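PDB 7JQE: ESAT-6/WXG100 secretion system protein from Streptococcus gallolyticus, which is an extracellular fragment of EsaA, a membrane subunit of the type VIIb secretion system, and probably takes part in exporting bacterial toxins. Local coordinates for residues A[197-202]-A[413-418]; A[212-217]-A[229-234]; A[242-247]-A[438-443]; A[253-258]-A[406-411]. All coordinates share one frame; numbering follows the deposited sequence.

Interaction 1 (A[197-202]-A[413-418]); sequences ASLMGS and LSKIDT. With EDO (1,2-ethanediol), chain F.
Lys415 and Leu199 bury the larger part of this contact, which lays the C-terminal part of helix 191-200 and the residues after it against the middle of helix 396-427. The ammonium group of Lys415 gives a hydrogen bond from NZ to Ser202 OG at 2.9 Å. Lys415 reaches the serine because its chain, after an extended start, bends at chi3 (-91°), which carries NZ to Ser202. On the way the methylene chain runs obliquely by Leu199, with Lys415 CG 4.1 Å from Leu199 CD2. The other branch of the leucine turns to Thr418: Leu199 CD1 sits 3.4 Å from Thr418 CG2, a tight methyl-to-methyl contact between side chains that cross at about a right angle. Leu199 and the pair Lys415 and Thr418, one helical turn apart, thus form a small helix-to-helix packing, with the polar Lys415-Ser202 pair beside the apolar contacts. The same lysine NZ is also hydrogen-bonded to Gln412 OE1, and the amide nitrogen of Gln412 bonds Ser202 O, so one glutamine holds both partners. With its methyl turned to Leu199, Thr418 carries OG1 on its other branch, where an ethanediol, probably from the crystallisation liquor, is hydrogen-bonded through O2 at 3.0 Å. Ser414 OG shares that ethanediol oxygen, and Lys234 of the second subunit reaches the same molecule.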
# COMPACT_ATOMS: atom_id res chain seq x y z
N ALA A 197 -3.15 6.22 -10.12
CA ALA A 197 -3.07 7.43 -10.95
C ALA A 197 -3.95 8.54 -10.39
O ALA A 197 -3.59 9.72 -10.51
CB ALA A 197 -3.47 7.11 -12.39
N SER A 198 -5.09 8.20 -9.80
CA SER A 198 -5.94 9.20 -9.18
C SER A 198 -5.19 9.91 -8.05
O SER A 198 -5.14 11.14 -8.00
CB SER A 198 -7.22 8.56 -8.66
OG SER A 198 -7.99 9.48 -7.91
N LEU A 199 -4.59 9.13 -7.15
CA LEU A 199 -3.79 9.70 -6.07
C LEU A 199 -2.67 10.57 -6.62
O LEU A 199 -2.43 11.69 -6.14
CB LEU A 199 -3.22 8.59 -5.20
CG LEU A 199 -4.15 7.98 -4.15
CD1 LEU A 199 -3.52 6.73 -3.56
CD2 LEU A 199 -4.42 9.00 -3.05
N MSE A 200 -1.96 10.08 -7.63
CA MSE A 200 -0.78 10.78 -8.14
C MSE A 200 -1.14 12.03 -8.93
O MSE A 200 -0.27 12.86 -9.19
CB MSE A 200 0.06 9.83 -9.01
CG MSE A 200 0.64 8.66 -8.23
SE MSE A 200 1.88 7.53 -9.24
CE MSE A 200 3.12 8.89 -9.89
N GLY A 201 -2.41 12.17 -9.29
CA GLY A 201 -2.83 13.32 -10.08
C GLY A 201 -2.63 14.65 -9.36
O GLY A 201 -2.52 15.69 -10.01
N SER A 202 -2.57 14.63 -8.03
CA SER A 202 -2.38 15.84 -7.24
C SER A 202 -1.08 15.78 -6.44
O SER A 202 -0.95 16.44 -5.41
CB SER A 202 -3.57 16.07 -6.31
OG SER A 202 -3.64 15.05 -5.33
N LEU A 413 2.14 14.64 2.05
CA LEU A 413 2.90 13.50 2.54
C LEU A 413 2.03 12.25 2.62
O LEU A 413 2.52 11.14 2.40
CB LEU A 413 3.52 13.82 3.90
CG LEU A 413 4.60 14.91 3.87
CD1 LEU A 413 5.25 15.09 5.24
CD2 LEU A 413 5.66 14.61 2.80
N SER A 414 0.75 12.42 2.94
CA SER A 414 -0.15 11.28 3.03
C SER A 414 -0.36 10.64 1.66
O SER A 414 -0.33 9.41 1.53
CB SER A 414 -1.48 11.72 3.64
OG SER A 414 -2.39 10.63 3.71
N LYS A 415 -0.57 11.46 0.63
CA LYS A 415 -0.71 10.92 -0.72
C LYS A 415 0.56 10.20 -1.16
O LYS A 415 0.49 9.11 -1.75
CB LYS A 415 -1.07 12.04 -1.69
CG LYS A 415 -2.55 12.41 -1.63
CD LYS A 415 -2.91 13.57 -2.54
CE LYS A 415 -2.78 14.90 -1.81
NZ LYS A 415 -3.35 16.03 -2.59
N ILE A 416 1.73 10.78 -0.88
CA ILE A 416 2.99 10.14 -1.24
C ILE A 416 3.11 8.79 -0.55
O ILE A 416 3.52 7.80 -1.16
CB ILE A 416 4.17 11.06 -0.89
CG1 ILE A 416 4.20 12.28 -1.81
CG2 ILE A 416 5.49 10.29 -0.95
CD1 ILE A 416 4.93 13.47 -1.22
N ASP A 417 2.74 8.72 0.73
CA ASP A 417 2.88 7.47 1.46
C ASP A 417 1.91 6.41 0.94
O ASP A 417 2.30 5.26 0.74
CB ASP A 417 2.66 7.70 2.96
CG ASP A 417 3.87 8.31 3.65
OD1 ASP A 417 5.01 7.88 3.35
OD2 ASP A 417 3.68 9.21 4.49
N THR A 418 0.66 6.80 0.71
CA THR A 418 -0.34 5.84 0.23
C THR A 418 0.05 5.27 -1.12
O THR A 418 0.16 4.05 -1.28
CB THR A 418 -1.71 6.52 0.17
OG1 THR A 418 -2.12 6.88 1.49
CG2 THR A 418 -2.74 5.56 -0.44
C1 EDO F . -6.15 10.43 1.84
O1 EDO F . -6.85 9.29 2.35
C2 EDO F . -5.07 9.99 0.86
O2 EDO F . -4.13 9.14 1.53

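Interaction 2 (A[212-217]-A[229-234]); sequences TLFSKL and SDYQSK. With EDO (1,2-ethanediol), chain B.
Phe214 drives its ring end-first toward helix 225-244, and its CZ atom stops 3.8 Å from Tyr231 CB. This apolar touch joins helix 211-219 to the helix that follows it, the two legs of a helical hairpin. The two backbones stay apart, with Phe214 CA and Tyr231 CA, the closest pair, 9.7 Å from each other, and the length of the phenylalanine bridges the interval. Its ring is sent across by a first torsion that sets CG opposite the carbonyl carbon (chi1 -75°). Tyr231 starts out toward Phe214 but offers it the methylene, while its ring and hydroxyl lead elsewhere; the two side chains meet at about a right angle and their rings do not stack. Gln232, the third participant, lies at the exposed border. Its chain runs out extended (chi2 167°) and brings NE2 to 4.3 Å from Phe214 CD2, an oblique approach to the ring that amounts to van der Waals cover. No hydrogen bond spans the two segments, and the contact rests on buried aromatic and methylene carbon. One turn beyond Tyr231, Lys234 NZ makes a salt bridge to Asp417 of helix 396-427 and also bonds O2 of an ethanediol, probably from the crystallisation liquor, which reaches Ser414 and Thr418 of the second subunit. Met223, in the connection between the helices, packs on Phe214. Helix 396-427 lies against both legs, meeting Leu213 through Ile409, Leu217 through Leu401 and Tyr231 through Leu413, while Tyr231 OH makes a weak hydrogen bond to Asp417.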
# COMPACT_ATOMS: atom_id res chain seq x y z
N THR A 212 14.32 22.51 -0.53
CA THR A 212 14.18 23.65 0.38
C THR A 212 13.20 23.33 1.50
O THR A 212 13.50 23.54 2.68
CB THR A 212 13.75 24.89 -0.40
OG1 THR A 212 12.49 24.65 -1.04
CG2 THR A 212 14.78 25.23 -1.46
N LEU A 213 12.03 22.80 1.15
CA LEU A 213 11.04 22.44 2.16
C LEU A 213 11.62 21.48 3.19
O LEU A 213 11.49 21.70 4.40
CB LEU A 213 9.82 21.81 1.49
CG LEU A 213 8.84 21.13 2.45
CD1 LEU A 213 8.10 22.17 3.26
CD2 LEU A 213 7.87 20.23 1.70
N PHE A 214 12.26 20.41 2.73
CA PHE A 214 12.86 19.45 3.66
C PHE A 214 13.97 20.10 4.48
O PHE A 214 14.19 19.72 5.63
CB PHE A 214 13.40 18.24 2.89
CG PHE A 214 12.32 17.29 2.41
CD1 PHE A 214 11.17 17.10 3.16
CD2 PHE A 214 12.47 16.58 1.22
CE1 PHE A 214 10.17 16.22 2.72
CE2 PHE A 214 11.48 15.70 0.78
CZ PHE A 214 10.34 15.53 1.53
N SER A 215 14.68 21.07 3.90
CA SER A 215 15.78 21.70 4.62
C SER A 215 15.26 22.58 5.76
O SER A 215 15.81 22.55 6.87
CB SER A 215 16.64 22.53 3.66
OG SER A 215 17.45 21.69 2.86
N LYS A 216 14.21 23.35 5.50
CA LYS A 216 13.62 24.16 6.55
C LYS A 216 13.07 23.28 7.66
O LYS A 216 13.36 23.48 8.84
CB LYS A 216 12.54 25.07 5.97
CG LYS A 216 12.13 26.21 6.89
CD LYS A 216 13.33 27.08 7.24
CE LYS A 216 12.94 28.23 8.15
NZ LYS A 216 14.14 29.02 8.56
N LEU A 217 12.26 22.27 7.29
CA LEU A 217 11.68 21.38 8.29
C LEU A 217 12.75 20.70 9.13
O LEU A 217 12.52 20.38 10.30
CB LEU A 217 10.80 20.34 7.61
CG LEU A 217 9.47 20.78 6.99
CD1 LEU A 217 8.72 19.57 6.44
CD2 LEU A 217 8.62 21.52 8.01
N SER A 229 15.07 11.02 4.10
CA SER A 229 15.65 10.03 3.20
C SER A 229 14.58 9.09 2.66
O SER A 229 14.61 8.72 1.48
CB SER A 229 16.75 9.25 3.92
OG SER A 229 17.42 8.38 3.03
N ASP A 230 13.61 8.73 3.50
CA ASP A 230 12.57 7.81 3.05
C ASP A 230 11.62 8.48 2.06
O ASP A 230 11.26 7.88 1.04
CB ASP A 230 11.80 7.27 4.25
CG ASP A 230 12.64 6.35 5.12
OD1 ASP A 230 13.67 5.84 4.61
OD2 ASP A 230 12.29 6.14 6.30
N TYR A 231 11.19 9.72 2.34
CA TYR A 231 10.32 10.41 1.41
C TYR A 231 10.99 10.60 0.06
O TYR A 231 10.32 10.63 -0.98
CB TYR A 231 9.88 11.76 1.98
CG TYR A 231 8.80 11.65 3.04
CD1 TYR A 231 9.05 12.05 4.35
CD2 TYR A 231 7.54 11.16 2.73
CE1 TYR A 231 8.06 11.95 5.33
CE2 TYR A 231 6.55 11.05 3.70
CZ TYR A 231 6.82 11.45 4.99
OH TYR A 231 5.83 11.35 5.95
N GLN A 232 12.32 10.74 0.05
CA GLN A 232 13.04 10.83 -1.22
C GLN A 232 13.06 9.49 -1.95
O GLN A 232 13.03 9.46 -3.18
CB GLN A 232 14.45 11.34 -0.97
CG GLN A 232 14.51 12.82 -0.62
CD GLN A 232 15.85 13.25 -0.08
OE1 GLN A 232 16.70 12.41 0.26
NE2 GLN A 232 16.07 14.55 0.01
N SER A 233 13.11 8.38 -1.20
CA SER A 233 13.01 7.06 -1.83
C SER A 233 11.61 6.83 -2.39
O SER A 233 11.46 6.37 -3.53
CB SER A 233 13.36 5.96 -0.83
OG SER A 233 14.73 6.01 -0.48
N LYS A 234 10.58 7.12 -1.60
CA LYS A 234 9.21 6.96 -2.08
C LYS A 234 8.95 7.84 -3.29
O LYS A 234 8.29 7.41 -4.25
CB LYS A 234 8.23 7.27 -0.96
CG LYS A 234 8.52 6.48 0.29
CD LYS A 234 7.50 6.72 1.38
CE LYS A 234 7.81 5.87 2.59
NZ LYS A 234 6.86 6.12 3.71
C1 EDO B . 8.87 4.92 6.87
O1 EDO B . 9.32 4.61 5.55
C2 EDO B . 7.58 4.16 7.17
O2 EDO B . 6.56 4.57 6.25

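Interaction 3 (A[242-247]-A[438-443]); sequences KSAKGV and IDITNP. With EDO (1,2-ethanediol), chain M; EDO (1,2-ethanediol), chain Y; EDO (1,2-ethanediol), chain U.
Ala244 sets its single methyl against two branched side chains. On buried Ile440 the packing is tight, Ala244 CB lying 3.6 Å from Ile440 CG2, and Thr441 CG2 borders it at the solvent-exposed edge, also 3.6 Å from Ala244 CB. The small side chain lets the backbones draw close, Ala244 CA being 5.8 Å from Thr441 CA. Ile440 turns CG2 to the alanine, anti to its backbone nitrogen, while the longer branch leads into the interior. Lys245, the first residue past helix 225-244, makes the looser, longer contact: bent at chi2 and chi4, it brings NZ to 3.9 Å from Ile440 CG2, without a hydrogen bond between the segments. An ethanediol, probably from the crystallisation liquor, bridges here, giving a bond of 2.7 Å from O2 to Ile440 O and taking a weak one from Lys245 NZ. Behind the contact, Asp439 OD1 accepts from Asn442 N at 3.1 Å, an Asx motif that shapes the turn carrying Ile440 and Thr441. The contact pins the loop after helix 396-427 to the C-terminal end of helix 225-244; Ile440 continues onto Ile423 and Tyr427 of the former helix and Tyr241 of the latter, and Lys245 touches Glu193 of helix 191-200.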
# COMPACT_ATOMS: atom_id res chain seq x y z
N LYS A 242 5.38 6.61 -12.68
CA LYS A 242 4.89 7.63 -13.61
C LYS A 242 5.56 7.49 -14.96
O LYS A 242 4.93 7.70 -16.00
CB LYS A 242 5.14 9.02 -13.04
CG LYS A 242 4.97 10.15 -14.06
CD LYS A 242 5.58 11.45 -13.54
CE LYS A 242 5.41 12.58 -14.54
NZ LYS A 242 3.98 12.92 -14.75
N SER A 243 6.85 7.15 -14.97
CA SER A 243 7.56 6.99 -16.24
C SER A 243 7.20 5.68 -16.93
O SER A 243 7.19 5.61 -18.17
CB SER A 243 9.06 7.08 -16.00
OG SER A 243 9.76 7.00 -17.22
N ALA A 244 6.89 4.62 -16.17
CA ALA A 244 6.54 3.34 -16.78
C ALA A 244 5.13 3.38 -17.37
O ALA A 244 4.92 2.95 -18.51
CB ALA A 244 6.65 2.21 -15.75
N LYS A 245 4.16 3.86 -16.60
CA LYS A 245 2.83 4.12 -17.11
C LYS A 245 2.81 5.53 -17.71
O LYS A 245 3.85 6.14 -17.94
CB LYS A 245 1.80 3.95 -16.00
CG LYS A 245 1.92 2.65 -15.23
CD LYS A 245 1.12 1.54 -15.90
CE LYS A 245 1.33 0.21 -15.19
NZ LYS A 245 2.73 -0.26 -15.38
N GLY A 246 1.62 6.06 -17.96
CA GLY A 246 1.53 7.44 -18.43
C GLY A 246 0.77 8.32 -17.46
O GLY A 246 -0.33 8.79 -17.77
N VAL A 247 1.34 8.56 -16.29
CA VAL A 247 0.63 9.20 -15.19
C VAL A 247 0.85 10.71 -15.26
O VAL A 247 1.99 11.18 -15.18
CB VAL A 247 1.09 8.64 -13.83
CG1 VAL A 247 0.10 9.02 -12.74
CG2 VAL A 247 1.25 7.13 -13.92
N ILE A 438 12.78 -2.08 -6.93
CA ILE A 438 11.49 -2.48 -7.47
C ILE A 438 11.41 -2.04 -8.93
O ILE A 438 11.59 -0.87 -9.25
CB ILE A 438 10.34 -1.89 -6.65
CG1 ILE A 438 10.45 -2.37 -5.20
CG2 ILE A 438 9.00 -2.25 -7.26
CD1 ILE A 438 9.29 -1.97 -4.32
N ASP A 439 11.14 -3.00 -9.82
CA ASP A 439 11.04 -2.74 -11.25
C ASP A 439 9.57 -2.76 -11.66
O ASP A 439 8.82 -3.65 -11.24
CB ASP A 439 11.83 -3.79 -12.04
CG ASP A 439 11.97 -3.44 -13.51
OD1 ASP A 439 10.98 -3.01 -14.13
OD2 ASP A 439 13.09 -3.59 -14.04
N ILE A 440 9.16 -1.78 -12.45
CA ILE A 440 7.76 -1.62 -12.84
C ILE A 440 7.48 -2.20 -14.22
O ILE A 440 6.56 -3.00 -14.39
CB ILE A 440 7.35 -0.13 -12.76
CG1 ILE A 440 7.70 0.46 -11.39
CG2 ILE A 440 5.86 0.02 -13.03
CD1 ILE A 440 6.97 -0.19 -10.25
N THR A 441 8.26 -1.80 -15.23
CA THR A 441 7.98 -2.23 -16.60
C THR A 441 8.07 -3.75 -16.73
O THR A 441 7.29 -4.36 -17.48
CB THR A 441 8.94 -1.56 -17.58
OG1 THR A 441 10.29 -1.72 -17.12
CG2 THR A 441 8.62 -0.08 -17.71
N ASN A 442 9.00 -4.38 -16.01
CA ASN A 442 9.20 -5.83 -16.03
C ASN A 442 9.08 -6.35 -14.60
O ASN A 442 10.09 -6.56 -13.91
CB ASN A 442 10.55 -6.19 -16.64
CG ASN A 442 10.64 -5.82 -18.11
OD1 ASN A 442 11.51 -5.05 -18.52
ND2 ASN A 442 9.73 -6.37 -18.91
N PRO A 443 7.85 -6.57 -14.12
CA PRO A 443 7.66 -7.02 -12.74
C PRO A 443 8.46 -8.28 -12.44
O PRO A 443 8.73 -9.10 -13.32
CB PRO A 443 6.15 -7.30 -12.66
CG PRO A 443 5.55 -6.48 -13.76
CD PRO A 443 6.58 -6.45 -14.86
C1 EDO M . 2.13 -3.47 -15.17
O1 EDO M . 1.25 -4.41 -14.54
C2 EDO M . 3.52 -4.08 -15.33
O2 EDO M . 4.38 -3.19 -16.04
C1 EDO Y . 3.14 5.48 -21.46
O1 EDO Y . 1.71 5.45 -21.47
C2 EDO Y . 3.69 4.06 -21.32
O2 EDO Y . 5.12 4.09 -21.43
C1 EDO U . 3.42 11.33 -18.68
O1 EDO U . 3.55 11.06 -17.28
C2 EDO U . 4.81 11.60 -19.25
O2 EDO U . 5.79 10.98 -18.40

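Interaction 4 (A[253-258]-A[406-411]); sequences ATYSFL and LKTIFA. With EDO (1,2-ethanediol), chain C.
Tyr255 meets the kinked helix 396-427 through one corner of its ring, CE1, which serves two neighbouring residues. Ile409 CG1 lies 3.9 Å from Tyr255 CE1, approaching obliquely, whereas Thr408 CG2 comes to the ring edge, near the plane, 4.2 Å from the same Tyr255 CE1. The kink falls at Lys407 and Thr408, whose backbone nitrogens make no bond to the preceding turn. The Tyr255 ring reaches across to the helix although its CB does not point at it, with CG anti to the carbonyl carbon (chi1 -60°). Ile409 faces the loop with its longer branch, and the tip of that branch meets a second aromatic: Ile409 CD1 is 4.2 Å from Phe257 CE1, the two side chains crossing at about a right angle. Phe257 holds its ring in the sterically tight setting between its backbone nitrogen and carbonyl carbon (chi1 83°), and Leu258 CD2 lies over one face, toward the rim, 3.7 Å above the ring plane. The isoleucine is thus touched by two aromatics from a loop that includes a short 3-10 turn at 256-258. Thr408 marks the more accessible border, where an ethanediol, probably from the crystallisation liquor, makes a weak hydrogen bond to its OG1. Backbone bonds from Phe257 N and, weakly, Ser256 N to the carboxylate of Asp405 anchor this turn on the same helix. The loop between helix 225-244 and strand 268-275 lies over helices 396-427 and 211-219, the latter through Leu213 and Lys216, while Phe410 meets Phe410 of the second subunit.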
# COMPACT_ATOMS: atom_id res chain seq x y z
N ALA A 253 4.75 24.17 -6.04
CA ALA A 253 4.02 24.52 -4.83
C ALA A 253 4.78 25.59 -4.05
O ALA A 253 6.01 25.53 -3.95
CB ALA A 253 3.80 23.30 -3.94
N THR A 254 4.06 26.55 -3.47
CA THR A 254 4.67 27.57 -2.63
C THR A 254 4.23 27.39 -1.18
O THR A 254 3.10 26.98 -0.90
CB THR A 254 4.31 28.98 -3.10
OG1 THR A 254 2.90 29.19 -2.95
CG2 THR A 254 4.71 29.17 -4.56
N TYR A 255 5.15 27.68 -0.27
CA TYR A 255 4.89 27.57 1.16
C TYR A 255 5.20 28.90 1.83
O TYR A 255 6.34 29.37 1.79
CB TYR A 255 5.73 26.45 1.78
CG TYR A 255 5.44 25.08 1.19
CD1 TYR A 255 4.26 24.40 1.49
CD2 TYR A 255 6.34 24.48 0.33
CE1 TYR A 255 3.99 23.16 0.95
CE2 TYR A 255 6.09 23.24 -0.22
CZ TYR A 255 4.91 22.58 0.09
OH TYR A 255 4.66 21.35 -0.46
N SER A 256 4.18 29.50 2.45
CA SER A 256 4.37 30.79 3.12
C SER A 256 5.54 30.76 4.09
O SER A 256 6.41 31.64 4.06
CB SER A 256 3.08 31.18 3.85
OG SER A 256 1.96 31.12 2.99
N PHE A 257 5.59 29.75 4.96
CA PHE A 257 6.53 29.77 6.08
C PHE A 257 7.99 29.80 5.64
O PHE A 257 8.87 29.95 6.50
CB PHE A 257 6.28 28.56 6.99
CG PHE A 257 6.95 27.29 6.53
CD1 PHE A 257 6.38 26.51 5.53
CD2 PHE A 257 8.13 26.86 7.10
CE1 PHE A 257 6.98 25.34 5.11
CE2 PHE A 257 8.75 25.68 6.68
CZ PHE A 257 8.17 24.92 5.68
N LEU A 258 8.29 29.64 4.35
CA LEU A 258 9.67 29.70 3.90
C LEU A 258 10.18 31.13 3.78
O LEU A 258 11.40 31.34 3.69
CB LEU A 258 9.83 28.98 2.56
CG LEU A 258 9.58 27.47 2.54
CD1 LEU A 258 9.67 26.91 1.12
CD2 LEU A 258 10.53 26.73 3.47
N LEU A 406 0.96 23.66 7.22
CA LEU A 406 1.03 22.31 7.77
C LEU A 406 -0.08 21.42 7.22
O LEU A 406 0.17 20.27 6.83
CB LEU A 406 0.97 22.37 9.29
CG LEU A 406 1.54 21.16 10.04
CD1 LEU A 406 2.87 20.74 9.43
CD2 LEU A 406 1.71 21.50 11.51
N LYS A 407 -1.31 21.93 7.15
CA LYS A 407 -2.42 21.12 6.67
C LYS A 407 -2.19 20.67 5.23
O LYS A 407 -2.60 19.57 4.84
CB LYS A 407 -3.73 21.90 6.77
CG LYS A 407 -3.82 23.02 5.76
CD LYS A 407 -5.12 23.79 5.89
CE LYS A 407 -4.91 25.24 5.48
NZ LYS A 407 -4.13 25.34 4.21
N THR A 408 -1.54 21.51 4.42
CA THR A 408 -1.22 21.10 3.06
C THR A 408 -0.07 20.11 3.04
O THR A 408 -0.06 19.19 2.21
CB THR A 408 -0.89 22.32 2.21
OG1 THR A 408 -2.11 22.89 1.72
CG2 THR A 408 -0.02 21.93 1.03
N ILE A 409 0.89 20.26 3.95
CA ILE A 409 2.02 19.33 3.98
C ILE A 409 1.56 17.95 4.43
O ILE A 409 2.02 16.93 3.90
CB ILE A 409 3.13 19.88 4.88
CG1 ILE A 409 3.79 21.09 4.21
CG2 ILE A 409 4.16 18.80 5.19
CD1 ILE A 409 4.61 21.93 5.18
N PHE A 410 0.67 17.89 5.42
CA PHE A 410 0.13 16.60 5.85
C PHE A 410 -0.54 15.88 4.68
O PHE A 410 -0.27 14.70 4.43
CB PHE A 410 -0.88 16.81 6.98
CG PHE A 410 -0.25 17.00 8.33
CD1 PHE A 410 0.86 16.26 8.71
CD2 PHE A 410 -0.78 17.91 9.23
CE1 PHE A 410 1.43 16.43 9.96
CE2 PHE A 410 -0.21 18.09 10.49
CZ PHE A 410 0.89 17.35 10.85
N ALA A 411 -1.41 16.58 3.95
CA ALA A 411 -2.13 15.96 2.84
C ALA A 411 -1.17 15.43 1.78
O ALA A 411 -1.36 14.32 1.27
CB ALA A 411 -3.10 16.97 2.23
C1 EDO C . -0.92 21.90 -2.22
O1 EDO C . -2.19 22.08 -1.59
C2 EDO C . -0.33 23.26 -2.58
O2 EDO C . 0.95 23.07 -3.21

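Of the segments in contact, the one on helix 191-200 comes first, and interaction 1 closes a long loop from its end to the middle of helix 396-427. Interaction 2 closes a short hairpin within that span, joining helices 211-219 and 225-244. Helix 225-244 runs on to interaction 3, whose partner lies beyond helix 396-427, so interactions 1 and 3 cross; they touch where Met200 packs on Lys242 and Val247. The loop of interaction 4 follows, and its closure falls within the spans of both 1 and 3. Interaction 2 meets 4 through Leu213 and Lys216. Helix 396-427 supplies one side of interactions 1 and 4 and touches the residues of interaction 2; these three reach the second subunit.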